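Local coordinates for protein reducing-end xylose-releasing exo-oligoxylanase Rex8A (Paenibacillus barcinonensis, PDB 6SUD) that hydrolyses linear and branched xylooligosaccharides from their reducing ends, releasing xylose during xylan breakdown, at residues K29-L32 / E33-N37; V345-F348 / W349-L353. The protein carries 1 engineered substitution. All blocks are in the same frame, centred on the assembly; numbering follows the deposited sequence.

Overall arrangement
Contacts 1 and 2 lie on the same side of the chain's centre, each about 20 Å from it, and their own centres are about 13 Å apart. Both are away from the xylose pockets and the active site. Contact 1 lies within helix 25-41. Contact 2 is the end of helix 341-349 and the start of the loop leading to helix 359-373. They meet directly through R31. Its NH2 probably makes a hydrogen bond to W349 O at 2.6 Å, and its NH1 packs against T351 O at 3.2 Å. Further along, L353 CD1 packs 4.1 Å from T35 O. Helix 25-41 is thus joined to the C-terminal end of helix 341-349 and to the loop that follows.

Contact 1 (K29-L32 / E33-N37); sequences KARL and EQTWN. With EDO (1,2-ethanediol), chain C.
R31 and T35 make the main polar contact of this stretch, one helical turn apart. Two donors of T35 share the carbonyl oxygen of R31. T35 OG1 gives its proton to R31 O at 2.8 Å, and T35 N reaches the same R31 O at 2.9 Å. They come from opposite faces of the carbonyl plane. The T35 hydroxyl lies beside its own backbone N (chi1 -56°), which turns it back to the preceding turn. A water then links the two side chains. R31 NE donates to it at 2.9 Å, and the water lies in plane at the guanidinium edge. The water donates in turn to T35 OG1 at 2.6 Å.

The rest of the backbone follows the alpha-helical i to i+4 pattern, within helix 25-41 of this family 8 glycoside hydrolase, whose fold is an (alpha/alpha)6 barrel. E33 N bonds K29 O, and Q34 N bonds A30 O. W36 N meets L32 O at 3.1 Å in a nearly straight bond (173°), lying in the carbonyl plane.

Side chains add little between the turns. Methylenes rest near carbonyl oxygens: E33 CB lies 3.4 Å from K29 O, and Q34 CB touches A30 O. L32 and T35 face the protein interior. L32 packs on M370 of helix 359-373, and T35 on Y366 and F367. R31 NH2 also bonds W349 O and R31 NH1 bonds Y366 OH, and the guanidinium has a cation-pi contact with W349.

The W36 indole points away from the K29-L32 turn. It stacks with F40 and has a cation-pi contact with K84. Its NE1 donates to O2 of a 1,2-ethanediol, probably from the crystallisation liquor, at 2.9 Å. That O2 sits at the ring edge, near the plane, and the diol also bonds E87.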
loop_
_atom_site.group_PDB
_atom_site.type_symbol
_atom_site.label_atom_id
_atom_site.label_comp_id
_atom_site.label_asym_id
_atom_site.label_seq_id
_atom_site.Cartn_x
_atom_site.Cartn_y
_atom_site.Cartn_z
ATOM N N LYS A 29 -17.861 13.626 1.989
ATOM C CA LYS A 29 -17.666 13.541 0.513
ATOM C C LYS A 29 -16.854 14.753 0.025
ATOM O O LYS A 29 -15.937 14.565 -0.798
ATOM C CB LYS A 29 -19.024 13.429 -0.188
ATOM C CG LYS A 29 -19.041 13.743 -1.677
ATOM C CD LYS A 29 -20.416 14.159 -2.158
ATOM C CE LYS A 29 -20.522 14.272 -3.664
ATOM N NZ LYS A 29 -20.926 12.985 -4.285
ATOM N N ALA A 30 -17.169 15.962 0.499
ATOM C CA ALA A 30 -16.474 17.199 0.073
ATOM C C ALA A 30 -15.003 17.156 0.514
ATOM O O ALA A 30 -14.132 17.609 -0.264
ATOM C CB ALA A 30 -17.175 18.422 0.609
ATOM N N ARG A 31 -14.744 16.637 1.716
ATOM C CA ARG A 31 -13.375 16.537 2.293
ATOM C C ARG A 31 -12.564 15.559 1.437
ATOM O O ARG A 31 -11.400 15.867 1.143
ATOM C CB ARG A 31 -13.426 16.115 3.765
ATOM C CG ARG A 31 -12.063 16.025 4.437
ATOM C CD ARG A 31 -11.346 17.360 4.566
ATOM N NE ARG A 31 -10.061 17.146 5.226
ATOM C CZ ARG A 31 -9.895 17.030 6.543
ATOM N NH1 ARG A 31 -8.683 16.818 7.029
ATOM N NH2 ARG A 31 -10.934 17.116 7.370
ATOM N N LEU A 32 -13.183 14.446 1.034
ATOM C CA LEU A 32 -12.495 13.410 0.234
ATOM C C LEU A 32 -12.184 14.012 -1.136
ATOM O O LEU A 32 -11.029 13.933 -1.583
ATOM C CB LEU A 32 -13.362 12.155 0.099
ATOM C CG LEU A 32 -12.724 11.085 -0.785
ATOM C CD1 LEU A 32 -11.340 10.718 -0.267
ATOM C CD2 LEU A 32 -13.587 9.852 -0.904
ATOM N N GLU A 33 -13.175 14.655 -1.748
ATOM C CA GLU A 33 -12.996 15.290 -3.072
ATOM C C GLU A 33 -11.884 16.338 -2.989
ATOM O O GLU A 33 -11.098 16.394 -3.930
ATOM C CB GLU A 33 -14.325 15.852 -3.562
ATOM C CG GLU A 33 -14.170 16.992 -4.546
ATOM C CD GLU A 33 -13.557 16.571 -5.869
ATOM O OE1 GLU A 33 -13.419 17.425 -6.761
ATOM O OE2 GLU A 33 -13.214 15.387 -6.008
ATOM N N GLN A 34 -11.837 17.142 -1.922
ATOM C CA GLN A 34 -10.823 18.217 -1.795
ATOM C C GLN A 34 -9.442 17.607 -1.553
ATOM O O GLN A 34 -8.439 18.203 -2.017
ATOM C CB GLN A 34 -11.131 19.214 -0.680
ATOM C CG GLN A 34 -10.263 20.457 -0.798
ATOM C CD GLN A 34 -10.181 20.963 -2.221
ATOM O OE1 GLN A 34 -9.118 20.967 -2.835
ATOM N NE2 GLN A 34 -11.311 21.369 -2.779
ATOM N N THR A 35 -9.361 16.450 -0.892
ATOM C CA THR A 35 -8.037 15.816 -0.679
ATOM C C THR A 35 -7.498 15.405 -2.052
ATOM O O THR A 35 -6.326 15.700 -2.364
ATOM C CB THR A 35 -8.109 14.628 0.284
ATOM O OG1 THR A 35 -8.694 15.084 1.504
ATOM C CG2 THR A 35 -6.745 14.011 0.508
ATOM N N TRP A 36 -8.356 14.778 -2.855
ATOM C CA TRP A 36 -8.025 14.403 -4.251
ATOM C C TRP A 36 -7.500 15.623 -5.013
ATOM O O TRP A 36 -6.436 15.534 -5.609
ATOM C CB TRP A 36 -9.230 13.801 -4.980
ATOM C CG TRP A 36 -8.974 13.682 -6.452
ATOM C CD1 TRP A 36 -9.260 14.630 -7.392
ATOM C CD2 TRP A 36 -8.279 12.627 -7.155
ATOM N NE1 TRP A 36 -8.827 14.231 -8.624
ATOM C CE2 TRP A 36 -8.209 13.017 -8.511
ATOM C CE3 TRP A 36 -7.695 11.410 -6.785
ATOM C CZ2 TRP A 36 -7.616 12.224 -9.491
ATOM C CZ3 TRP A 36 -7.119 10.623 -7.757
ATOM C CH2 TRP A 36 -7.080 11.023 -9.090
ATOM N N ASN A 37 -8.275 16.708 -5.033
ATOM C CA ASN A 37 -7.958 17.939 -5.805
ATOM C C ASN A 37 -6.582 18.487 -5.409
ATOM O O ASN A 37 -5.824 18.891 -6.318
ATOM C CB ASN A 37 -9.051 18.983 -5.595
ATOM C CG ASN A 37 -10.329 18.546 -6.272
ATOM O OD1 ASN A 37 -10.276 17.930 -7.332
ATOM N ND2 ASN A 37 -11.472 18.840 -5.674
HETATM C C1 EDO C . -10.334 14.430 -12.914
HETATM O O1 EDO C . -9.505 15.392 -13.548
HETATM C C2 EDO C . -9.909 14.304 -11.561
HETATM O O2 EDO C . -9.906 15.570 -10.935
HETATM O O HOH W 1 -7.949 16.874 3.290
#

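Contact 2 (V345-F348 / W349-L353); sequences VKRF and WNTPL
At the C-terminal end of helix 341-349, in the (alpha/alpha)6 barrel of family 8 glycoside hydrolases, the R347 and T351 side chains lie at a slant to each other. R347 bends at chi2, which brings NH1 round to the T351 hydroxyl. T351 OG1 lies in the guanidinium plane, at its edge, 2.8 Å from R347 NH1. This bond is weak and far from straight. The hydroxyl itself donates to R347 O at 2.7 Å. With an alanine in place of T351, R347 O would probably keep just the weak bond from N350 N, and NH1 would lose its weak tie, so that the guanidinium could turn more easily.

F348 and W349 both have CG anti to the backbone N (chi1 179° for F348), yet their rings diverge. The F348 ring packs on helix 322-331 and meets Y366 of helix 359-373 with the planes at about 45°. The W349 indole stacks with Y23, meets F18 edge-to-face and reaches I28 of helix 25-41.

Helical bonding continues with W349 N to V345 O and N350 N to K346 O, both 3.1 Å. T351 N bonds three residues back: it donates to F348 O at 2.9 Å, from above the carbonyl plane, 64° out of it.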
loop_
_atom_site.group_PDB
_atom_site.type_symbol
_atom_site.label_atom_id
_atom_site.label_comp_id
_atom_site.label_asym_id
_atom_site.label_seq_id
_atom_site.Cartn_x
_atom_site.Cartn_y
_atom_site.Cartn_z
ATOM N N VAL A 345 -9.608 8.790 14.764
ATOM C CA VAL A 345 -10.470 9.194 13.619
ATOM C C VAL A 345 -10.612 10.715 13.662
ATOM O O VAL A 345 -10.472 11.358 12.603
ATOM C CB VAL A 345 -11.849 8.504 13.667
ATOM C CG1 VAL A 345 -12.820 9.095 12.660
ATOM C CG2 VAL A 345 -11.753 7.005 13.457
ATOM N N LYS A 346 -10.900 11.264 14.840
ATOM C CA LYS A 346 -11.078 12.730 15.027
ATOM C C LYS A 346 -9.742 13.443 14.805
ATOM O O LYS A 346 -9.742 14.492 14.131
ATOM C CB LYS A 346 -11.631 13.035 16.421
ATOM C CG LYS A 346 -11.792 14.514 16.742
ATOM C CD LYS A 346 -12.293 14.763 18.149
ATOM C CE LYS A 346 -13.544 15.614 18.200
ATOM N NZ LYS A 346 -13.221 17.060 18.214
ATOM N N ARG A 347 -8.651 12.907 15.357
ATOM C CA ARG A 347 -7.306 13.527 15.230
ATOM C C ARG A 347 -6.961 13.616 13.740
ATOM O O ARG A 347 -6.434 14.643 13.309
ATOM C CB ARG A 347 -6.262 12.716 16.002
ATOM C CG ARG A 347 -4.829 13.201 15.827
ATOM C CD ARG A 347 -4.601 14.549 16.464
ATOM N NE ARG A 347 -3.188 14.847 16.695
ATOM C CZ ARG A 347 -2.359 15.392 15.802
ATOM N NH1 ARG A 347 -2.769 15.695 14.576
ATOM N NH2 ARG A 347 -1.101 15.614 16.137
ATOM N N PHE A 348 -7.257 12.558 12.987
ATOM C CA PHE A 348 -6.936 12.492 11.543
ATOM C C PHE A 348 -7.755 13.540 10.782
ATOM O O PHE A 348 -7.181 14.278 9.946
ATOM C CB PHE A 348 -7.189 11.088 10.996
ATOM C CG PHE A 348 -6.882 11.012 9.528
ATOM C CD1 PHE A 348 -5.564 10.991 9.091
ATOM C CD2 PHE A 348 -7.897 11.056 8.587
ATOM C CE1 PHE A 348 -5.273 10.963 7.739
ATOM C CE2 PHE A 348 -7.603 11.038 7.238
ATOM C CZ PHE A 348 -6.293 10.979 6.820
ATOM N N TRP A 349 -9.059 13.599 11.053
ATOM C CA TRP A 349 -9.997 14.556 10.410
ATOM C C TRP A 349 -9.431 15.975 10.546
ATOM O O TRP A 349 -9.530 16.766 9.584
ATOM C CB TRP A 349 -11.404 14.451 11.020
ATOM C CG TRP A 349 -12.378 15.432 10.446
ATOM C CD1 TRP A 349 -12.633 16.688 10.916
ATOM C CD2 TRP A 349 -13.203 15.268 9.276
ATOM N NE1 TRP A 349 -13.573 17.307 10.137
ATOM C CE2 TRP A 349 -13.947 16.460 9.128
ATOM C CE3 TRP A 349 -13.402 14.232 8.354
ATOM C CZ2 TRP A 349 -14.849 16.650 8.083
ATOM C CZ3 TRP A 349 -14.304 14.415 7.327
ATOM C CH2 TRP A 349 -15.013 15.612 7.190
ATOM N N ASN A 350 -8.839 16.280 11.700
ATOM C CA ASN A 350 -8.380 17.649 12.050
ATOM C C ASN A 350 -6.934 17.860 11.576
ATOM O O ASN A 350 -6.423 18.972 11.763
ATOM C CB ASN A 350 -8.604 17.903 13.540
ATOM C CG ASN A 350 -10.074 17.921 13.892
ATOM O OD1 ASN A 350 -10.537 17.139 14.720
ATOM N ND2 ASN A 350 -10.824 18.783 13.231
ATOM N N THR A 351 -6.329 16.859 10.924
ATOM C CA THR A 351 -4.942 16.928 10.390
ATOM C C THR A 351 -5.003 17.249 8.897
ATOM O O THR A 351 -5.699 16.556 8.161
ATOM C CB THR A 351 -4.180 15.626 10.675
ATOM O OG1 THR A 351 -4.114 15.434 12.091
ATOM C CG2 THR A 351 -2.780 15.614 10.096
ATOM N N PRO A 352 -4.302 18.300 8.410
ATOM C CA PRO A 352 -4.243 18.596 6.982
ATOM C C PRO A 352 -3.145 17.795 6.266
ATOM O O PRO A 352 -2.278 17.214 6.907
ATOM C CB PRO A 352 -3.937 20.100 6.978
ATOM C CG PRO A 352 -3.019 20.273 8.174
ATOM C CD PRO A 352 -3.519 19.271 9.197
ATOM N N LEU A 353 -3.208 17.775 4.938
ATOM C CA LEU A 353 -2.132 17.214 4.086
ATOM C C LEU A 353 -0.801 17.851 4.484
ATOM O O LEU A 353 -0.769 19.059 4.821
ATOM C CB LEU A 353 -2.443 17.508 2.622
ATOM C CG LEU A 353 -3.508 16.620 1.992
ATOM C CD1 LEU A 353 -3.962 17.208 0.664
ATOM C CD2 LEU A 353 -3.000 15.195 1.819
#